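Local coordinates for protein glutathione S-transferase enzyme with thioredoxin-like domain (Xenorhabdus nematophila, PDB 4L8E) that binds glutathione and, as in other glutathione transferases, probably conjugates its thiol to electrophilic substrates, at residues L31-A34 and G39-I42; D64-E69 and P75-P80. One frame throughout, in Å; residues are numbered along the deposited sequence.

Contact 1: residues L31-A34 and G39-I42; sequences LYYA and GYKI
G39 opens the helical side of this contact by lying against Y33 and A34 at the end of the strand. Its CA comes within 3.6 Å of A34 O, and its carbonyl oxygen meets the Y33 ring at the edge, in the ring plane, with G39 O 3.7 Å from Y33 CE1. Glycine suits the place because a beta carbon here would run into A34 O. The same G39 O accepts the backbone N-H of I42, so the ring packs beside an oxygen already used by the helix. Y40 starts away from the strand, yet its ring swings back: Y33 OH stands 3.3 Å from Y40 CE1. A chi1 of 171° lays the Y33 ring beside its own carbonyl carbon and carries it past G39, which brings OH to the Y40 ring. Y40 also lines a glutathione pocket, and its ring stacks with that of Y230. At I42 the contact turns purely apolar, the CG2 branch meeting L31 CD1 at 3.8 Å; two branched aliphatic residues fill the buried space between sheet and helix. Strand 30-33 followed by helix 37-49 is the first half of the beta-alpha-beta unit that opens the thioredoxin-like domain of glutathione transferases.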
ATOM      1  N   LEU A  31      12.187  17.140   2.791  1.00 16.09           N
ATOM      2  CA  LEU A  31      10.835  16.613   2.733  1.00 15.98           C
ATOM      3  C   LEU A  31       9.949  17.483   1.848  1.00 16.47           C
ATOM      4  O   LEU A  31       9.775  18.673   2.101  1.00 18.35           O
ATOM      5  CB  LEU A  31      10.236  16.513   4.128  1.00 15.15           C
ATOM      6  CG  LEU A  31       8.770  16.076   4.226  1.00 17.23           C
ATOM      7  CD1 LEU A  31       8.474  14.718   3.621  1.00 18.02           C
ATOM      8  CD2 LEU A  31       8.320  16.150   5.675  1.00 22.79           C
ATOM      9  N   TYR A  32       9.400  16.869   0.815  1.00 15.75           N
ATOM     10  CA  TYR A  32       8.455  17.520  -0.086  1.00 16.65           C
ATOM     11  C   TYR A  32       7.047  17.241   0.464  1.00 15.71           C
ATOM     12  O   TYR A  32       6.631  16.086   0.610  1.00 16.44           O
ATOM     13  CB  TYR A  32       8.683  17.021  -1.526  1.00 16.08           C
ATOM     14  CG  TYR A  32      10.031  17.444  -1.992  1.00 16.77           C
ATOM     15  CD1 TYR A  32      11.165  16.704  -1.663  1.00 16.40           C
ATOM     16  CD2 TYR A  32      10.199  18.634  -2.687  1.00 22.46           C
ATOM     17  CE1 TYR A  32      12.441  17.149  -2.021  1.00 20.68           C
ATOM     18  CE2 TYR A  32      11.456  19.065  -3.072  1.00 25.91           C
ATOM     19  CZ  TYR A  32      12.569  18.319  -2.743  1.00 30.39           C
ATOM     20  OH  TYR A  32      13.823  18.757  -3.118  1.00 32.14           O
ATOM     21  N   TYR A  33       6.351  18.329   0.825  1.00 16.04           N
ATOM     22  CA  TYR A  33       5.274  18.253   1.806  1.00 17.45           C
ATOM     23  C   TYR A  33       4.094  19.155   1.515  1.00 18.00           C
ATOM     24  O   TYR A  33       4.257  20.261   1.021  1.00 21.76           O
ATOM     25  CB  TYR A  33       5.847  18.689   3.151  1.00 18.48           C
ATOM     26  CG  TYR A  33       4.879  18.904   4.308  1.00 19.52           C
ATOM     27  CD1 TYR A  33       4.516  17.850   5.147  1.00 17.18           C
ATOM     28  CD2 TYR A  33       4.394  20.156   4.600  1.00 20.68           C
ATOM     29  CE1 TYR A  33       3.662  18.072   6.236  1.00 17.79           C
ATOM     30  CE2 TYR A  33       3.537  20.384   5.682  1.00 19.91           C
ATOM     31  CZ  TYR A  33       3.163  19.325   6.483  1.00 19.64           C
ATOM     32  OH  TYR A  33       2.315  19.595   7.549  1.00 22.36           O
ATOM     33  N   ALA A  34       2.909  18.665   1.875  1.00 14.51           N
ATOM     34  CA  ALA A  34       1.725  19.491   2.033  1.00 18.67           C
ATOM     35  C   ALA A  34       1.045  19.018   3.316  1.00 15.93           C
ATOM     36  O   ALA A  34       1.194  17.861   3.696  1.00 16.82           O
ATOM     37  CB  ALA A  34       0.779  19.344   0.846  1.00 25.40           C
ATOM     38  N   GLY A  39       1.208  13.735   4.234  1.00 13.44           N
ATOM     39  CA  GLY A  39       2.326  14.559   4.636  1.00 14.36           C
ATOM     40  C   GLY A  39       2.619  14.458   6.124  1.00 13.68           C
ATOM     41  O   GLY A  39       3.784  14.378   6.551  1.00 14.60           O
ATOM     42  N   TYR A  40       1.568  14.443   6.935  1.00 13.68           N
ATOM     43  CA  TYR A  40       1.727  14.402   8.390  1.00 13.10           C
ATOM     44  C   TYR A  40       2.323  13.077   8.857  1.00 14.90           C
ATOM     45  O   TYR A  40       2.998  13.025   9.876  1.00 14.02           O
ATOM     46  CB  TYR A  40       0.406  14.617   9.110  1.00 14.13           C
ATOM     47  CG  TYR A  40      -0.045  16.058   9.140  1.00 15.77           C
ATOM     48  CD1 TYR A  40       0.698  17.029   9.808  1.00 15.88           C
ATOM     49  CD2 TYR A  40      -1.208  16.440   8.518  1.00 17.81           C
ATOM     50  CE1 TYR A  40       0.262  18.346   9.827  1.00 19.92           C
ATOM     51  CE2 TYR A  40      -1.628  17.747   8.521  1.00 19.62           C
ATOM     52  CZ  TYR A  40      -0.899  18.686   9.182  1.00 18.77           C
ATOM     53  OH  TYR A  40      -1.365  19.987   9.172  1.00 23.97           O
ATOM     54  N   LYS A  41       2.113  12.000   8.107  1.00 13.67           N
ATOM     55  CA  LYS A  41       2.755  10.745   8.482  1.00 12.42           C
ATOM     56  C   LYS A  41       4.253  10.945   8.653  1.00 12.80           C
ATOM     57  O   LYS A  41       4.861  10.397   9.569  1.00 14.46           O
ATOM     58  CB  LYS A  41       2.553   9.659   7.428  1.00 12.32           C
ATOM     59  CG  LYS A  41       1.128   9.215   7.202  1.00 12.75           C
ATOM     60  CD  LYS A  41       1.117   8.226   6.045  1.00 11.77           C
ATOM     61  CE  LYS A  41      -0.274   7.767   5.663  1.00 12.54           C
ATOM     62  NZ  LYS A  41      -0.221   6.886   4.433  1.00 14.13           N
ATOM     63  N   ILE A  42       4.850  11.692   7.735  1.00 12.07           N
ATOM     64  CA  ILE A  42       6.291  11.801   7.699  1.00 12.17           C
ATOM     65  C   ILE A  42       6.788  12.802   8.735  1.00 15.27           C
ATOM     66  O   ILE A  42       7.794  12.559   9.412  1.00 14.96           O
ATOM     67  CB  ILE A  42       6.828  12.124   6.299  1.00 12.87           C
ATOM     68  CG1 ILE A  42       6.184  11.189   5.255  1.00 14.35           C
ATOM     69  CG2 ILE A  42       8.335  12.016   6.303  1.00 15.49           C
ATOM     70  CD1 ILE A  42       6.315   9.667   5.560  1.00 15.54           C
TER

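Contact 2: residues D64-E69 and P75-P80; sequences DQFKPE and PNNKIP. With GSH (glutathione), chain C.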
ATOM      1  N   ASP A  64       1.908  22.230  -8.234  1.00 21.77           N
ATOM      2  CA  ASP A  64       3.366  22.152  -8.096  1.00 26.45           C
ATOM      3  C   ASP A  64       3.840  20.715  -8.285  1.00 22.09           C
ATOM      4  O   ASP A  64       4.974  20.481  -8.651  1.00 21.95           O
ATOM      5  CB  ASP A  64       3.823  22.592  -6.688  1.00 25.95           C
ATOM      6  CG  ASP A  64       3.844  24.111  -6.476  1.00 33.36           C
ATOM      7  OD1 ASP A  64       3.573  24.930  -7.409  1.00 29.35           O
ATOM      8  OD2 ASP A  64       4.158  24.512  -5.311  1.00 32.42           O
ATOM      9  N   GLN A  65       2.963  19.756  -7.990  1.00 17.51           N
ATOM     10  CA  GLN A  65       3.301  18.331  -8.065  1.00 17.01           C
ATOM     11  C   GLN A  65       3.481  17.832  -9.496  1.00 20.26           C
ATOM     12  O   GLN A  65       3.876  16.690  -9.696  1.00 20.17           O
ATOM     13  CB  GLN A  65       2.255  17.470  -7.331  1.00 15.76           C
ATOM     14  CG  GLN A  65       0.851  17.453  -7.952  1.00 17.81           C
ATOM     15  CD  GLN A  65      -0.027  18.603  -7.542  1.00 20.66           C
ATOM     16  OE1 GLN A  65       0.437  19.731  -7.291  1.00 19.26           O
ATOM     17  NE2 GLN A  65      -1.329  18.346  -7.498  1.00 17.79           N
ATOM     18  N   PHE A  66       3.199  18.689 -10.483  1.00 19.71           N
ATOM     19  CA  PHE A  66       3.390  18.325 -11.889  1.00 22.24           C
ATOM     20  C   PHE A  66       4.616  18.976 -12.500  1.00 23.88           C
ATOM     21  O   PHE A  66       4.904  18.786 -13.682  1.00 28.41           O
ATOM     22  CB  PHE A  66       2.147  18.688 -12.706  1.00 23.79           C
ATOM     23  CG  PHE A  66       0.900  18.034 -12.191  1.00 24.90           C
ATOM     24  CD1 PHE A  66       0.754  16.659 -12.283  1.00 33.22           C
ATOM     25  CD2 PHE A  66      -0.111  18.783 -11.614  1.00 34.26           C
ATOM     26  CE1 PHE A  66      -0.384  16.046 -11.813  1.00 30.85           C
ATOM     27  CE2 PHE A  66      -1.247  18.166 -11.124  1.00 36.58           C
ATOM     28  CZ  PHE A  66      -1.372  16.802 -11.218  1.00 27.51           C
ATOM     29  N   LYS A  67       5.349  19.743 -11.706  1.00 25.56           N
ATOM     30  CA  LYS A  67       6.556  20.392 -12.217  1.00 29.50           C
ATOM     31  C   LYS A  67       7.668  19.366 -12.466  1.00 25.12           C
ATOM     32  O   LYS A  67       7.817  18.406 -11.717  1.00 23.21           O
ATOM     33  CB  LYS A  67       7.022  21.489 -11.266  1.00 30.34           C
ATOM     34  CG  LYS A  67       6.124  22.704 -11.309  1.00 35.03           C
ATOM     35  CD  LYS A  67       6.625  23.858 -10.466  1.00 51.57           C
ATOM     36  CE  LYS A  67       5.880  25.135 -10.848  1.00 61.71           C
ATOM     37  NZ  LYS A  67       6.201  26.296  -9.970  1.00 72.60           N
ATOM     38  N   PRO A  68       8.448  19.556 -13.534  1.00 26.29           N
ATOM     39  CA  PRO A  68       9.447  18.532 -13.900  1.00 28.35           C
ATOM     40  C   PRO A  68      10.443  18.223 -12.785  1.00 27.12           C
ATOM     41  O   PRO A  68      10.844  17.070 -12.601  1.00 26.19           O
ATOM     42  CB  PRO A  68      10.166  19.161 -15.101  1.00 35.00           C
ATOM     43  CG  PRO A  68       9.195  20.088 -15.676  1.00 44.41           C
ATOM     44  CD  PRO A  68       8.372  20.629 -14.538  1.00 36.76           C
ATOM     45  N   GLU A  69      10.824  19.239 -12.017  1.00 28.79           N
ATOM     46  CA  GLU A  69      11.805  19.040 -10.940  1.00 30.05           C
ATOM     47  C   GLU A  69      11.249  18.136  -9.836  1.00 22.70           C
ATOM     48  O   GLU A  69      11.961  17.300  -9.260  1.00 26.78           O
ATOM     49  CB  GLU A  69      12.249  20.378 -10.338  1.00 33.70           C
ATOM     50  CG  GLU A  69      12.385  21.511 -11.329  1.00 52.93           C
ATOM     51  CD  GLU A  69      11.071  22.245 -11.548  1.00 59.00           C
ATOM     52  OE1 GLU A  69      10.667  23.036 -10.667  1.00 77.15           O
ATOM     53  OE2 GLU A  69      10.436  22.020 -12.596  1.00 42.93           O
ATOM     54  N   PRO A  75       7.735  10.561  -9.425  1.00 14.50           N
ATOM     55  CA  PRO A  75       7.121  10.482 -10.748  1.00 16.51           C
ATOM     56  C   PRO A  75       5.635  10.187 -10.725  1.00 15.99           C
ATOM     57  O   PRO A  75       4.976  10.345 -11.751  1.00 16.78           O
ATOM     58  CB  PRO A  75       7.920   9.368 -11.439  1.00 17.91           C
ATOM     59  CG  PRO A  75       8.603   8.624 -10.359  1.00 19.47           C
ATOM     60  CD  PRO A  75       8.882   9.646  -9.305  1.00 14.49           C
ATOM     61  N   ASN A  76       5.116   9.790  -9.568  1.00 17.41           N
ATOM     62  CA  ASN A  76       3.678   9.596  -9.416  1.00 14.04           C
ATOM     63  C   ASN A  76       2.924  10.883  -9.084  1.00 13.60           C
ATOM     64  O   ASN A  76       1.727  10.850  -8.859  1.00 15.08           O
ATOM     65  CB  ASN A  76       3.428   8.541  -8.327  1.00 15.19           C
ATOM     66  CG  ASN A  76       1.982   8.092  -8.258  1.00 14.82           C
ATOM     67  OD1 ASN A  76       1.345   7.741  -9.262  1.00 15.98           O
ATOM     68  ND2 ASN A  76       1.447   8.100  -7.034  1.00 16.48           N
ATOM     69  N   ASN A  77       3.627  12.020  -9.045  1.00 14.26           N
ATOM     70  CA  ASN A  77       2.994  13.335  -8.866  1.00 13.38           C
ATOM     71  C   ASN A  77       2.280  13.561  -7.533  1.00 13.72           C
ATOM     72  O   ASN A  77       1.344  14.365  -7.433  1.00 17.78           O
ATOM     73  CB  ASN A  77       2.138  13.788 -10.086  1.00 16.03           C
ATOM     74  CG  ASN A  77       0.785  13.088 -10.219  1.00 16.29           C
ATOM     75  OD1 ASN A  77      -0.183  13.330  -9.454  1.00 20.80           O
ATOM     76  ND2 ASN A  77       0.660  12.344 -11.272  1.00 15.93           N
ATOM     77  N   LYS A  78       2.753  12.872  -6.490  1.00 13.52           N
ATOM     78  CA  LYS A  78       2.163  13.005  -5.166  1.00 14.52           C
ATOM     79  C   LYS A  78       3.184  13.215  -4.077  1.00 14.25           C
ATOM     80  O   LYS A  78       4.310  12.734  -4.152  1.00 14.34           O
ATOM     81  CB  LYS A  78       1.285  11.795  -4.823  1.00 14.88           C
ATOM     82  CG  LYS A  78       0.118  11.610  -5.764  1.00 15.69           C
ATOM     83  CD  LYS A  78      -0.779  10.468  -5.379  1.00 18.98           C
ATOM     84  CE  LYS A  78      -1.731  10.143  -6.496  1.00 25.30           C
ATOM     85  NZ  LYS A  78      -2.850  11.090  -6.504  1.00 37.21           N
ATOM     86  N   ILE A  79       2.788  13.976  -3.060  1.00 14.75           N
ATOM     87  CA  ILE A  79       3.567  14.089  -1.844  1.00 12.76           C
ATOM     88  C   ILE A  79       3.039  13.011  -0.876  1.00 12.56           C
ATOM     89  O   ILE A  79       1.905  12.564  -1.006  1.00 13.25           O
ATOM     90  CB  ILE A  79       3.472  15.504  -1.226  1.00 15.60           C
ATOM     91  CG1 ILE A  79       2.052  15.848  -0.769  1.00 15.38           C
ATOM     92  CG2 ILE A  79       4.016  16.557  -2.202  1.00 17.31           C
ATOM     93  CD1 ILE A  79       1.688  15.383   0.647  1.00 18.50           C
ATOM     94  N   PRO A  80       3.846  12.618   0.126  1.00 12.41           N
ATOM     95  CA  PRO A  80       5.213  13.081   0.409  1.00 13.30           C
ATOM     96  C   PRO A  80       6.258  12.407  -0.453  1.00 14.21           C
ATOM     97  O   PRO A  80       6.002  11.356  -1.052  1.00 13.89           O
ATOM     98  CB  PRO A  80       5.420  12.665   1.857  1.00 15.19           C
ATOM     99  CG  PRO A  80       4.584  11.423   1.990  1.00 14.96           C
ATOM    100  CD  PRO A  80       3.351  11.708   1.174  1.00 14.96           C
TER
HETATM  101  N1  GSH C 302      -0.045   6.290  -1.661  1.00 12.16           N
HETATM  102  CA1 GSH C 302       0.499   7.637  -1.520  1.00 12.37           C
HETATM  103  C1  GSH C 302       1.324   7.722  -0.264  1.00 13.97           C
HETATM  104  O11 GSH C 302       2.309   8.527  -0.193  1.00 13.00           O
HETATM  105  O12 GSH C 302       1.070   6.965   0.737  1.00 15.91           O
HETATM  106  CB1 GSH C 302      -0.612   8.649  -1.506  1.00 13.36           C
HETATM  107  CG1 GSH C 302      -0.104  10.081  -1.517  1.00 12.94           C
HETATM  108  CD1 GSH C 302      -1.219  11.066  -1.799  1.00 14.70           C
HETATM  109  OE1 GSH C 302      -2.373  10.732  -2.019  1.00 14.05           O
HETATM  110  N2  GSH C 302      -0.833  12.437  -1.837  1.00 14.41           N
HETATM  111  CA2 GSH C 302      -1.748  13.487  -2.089  1.00 14.75           C
HETATM  112  C2  GSH C 302      -1.228  14.251  -3.280  1.00 16.36           C
HETATM  113  O2  GSH C 302      -0.038  14.610  -3.423  1.00 15.09           O
HETATM  114  CB2 GSH C 302      -1.867  14.448  -0.952  1.00 13.62           C
HETATM  115  SG2 GSH C 302      -2.338  13.609   0.537  1.00 20.44           S
HETATM  116  N3  GSH C 302      -2.169  14.541  -4.311  1.00 16.55           N
HETATM  117  CA3 GSH C 302      -1.708  15.284  -5.466  1.00 16.24           C
HETATM  118  C3  GSH C 302      -2.429  14.841  -6.688  1.00 24.09           C
HETATM  119  O31 GSH C 302      -2.308  15.549  -7.717  1.00 21.11           O
HETATM  120  O32 GSH C 302      -3.124  13.779  -6.679  1.00 21.09           O
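A buried backbone oxygen with no polar partner in the model, N77 O, is the odd feature here: it faces the aliphatic part of Q65, with Q65 CG 3.2 Å away. N77 itself has a positive phi (64°), a conformation that asparagine tolerates better than most residues, and its CA makes a CH...O contact to Q65 O at 3.6 Å. The F66 ring crosses the N77 side chain obliquely, CE1 lying 3.6 Å from N77 CG with the ring and amide planes 44° apart; Q65 CG sits over the centre of one face of this ring. Q65 bends at chi2 (-84°), which turns its amide away from N77 to glutathione, where NE2 gives a nearly straight bond of 3.0 Å to O31 of the glycine carboxylate. NE2 also donates to I60 O, so two acceptors fix the amide. K78, long and cationic, brings NZ to 2.7 Å from the other carboxylate oxygen, GSH O32. I79 grips the cysteinyl part through its backbone: its N donates to GSH O2, and its O accepts from GSH N2 at 2.9 Å, before the cis peptide bond to P80. N76 hydrogen-bonds R166 of the second subunit. Helix 68-73 joins the two segments, and the second, with P75 and N76 touching strand 94-97, leads into strand 81-84.

Contact 1 lies deeper, about 9 Å from the chain centre to its own centre, whereas contact 2 lies about 18 Å out, beside the subunit interface and with F66 exposed. The first joins a strand to the helix that follows it, largely through aliphatic and aromatic packing; the second joins the 3-10 turn that precedes helix 68-73 to the loop that follows it. Y40 and K41 of contact 1 also line glutathione sites, but contact 2 hydrogen-bonds the ligand directly through backbone and side chains. The two meet: I42 CG1 packs on P80 CG at 3.6 Å, and I79 lies against the backbone of Y32 and A34. Thus the domain's hydrophobic interior backs the cis-proline loop.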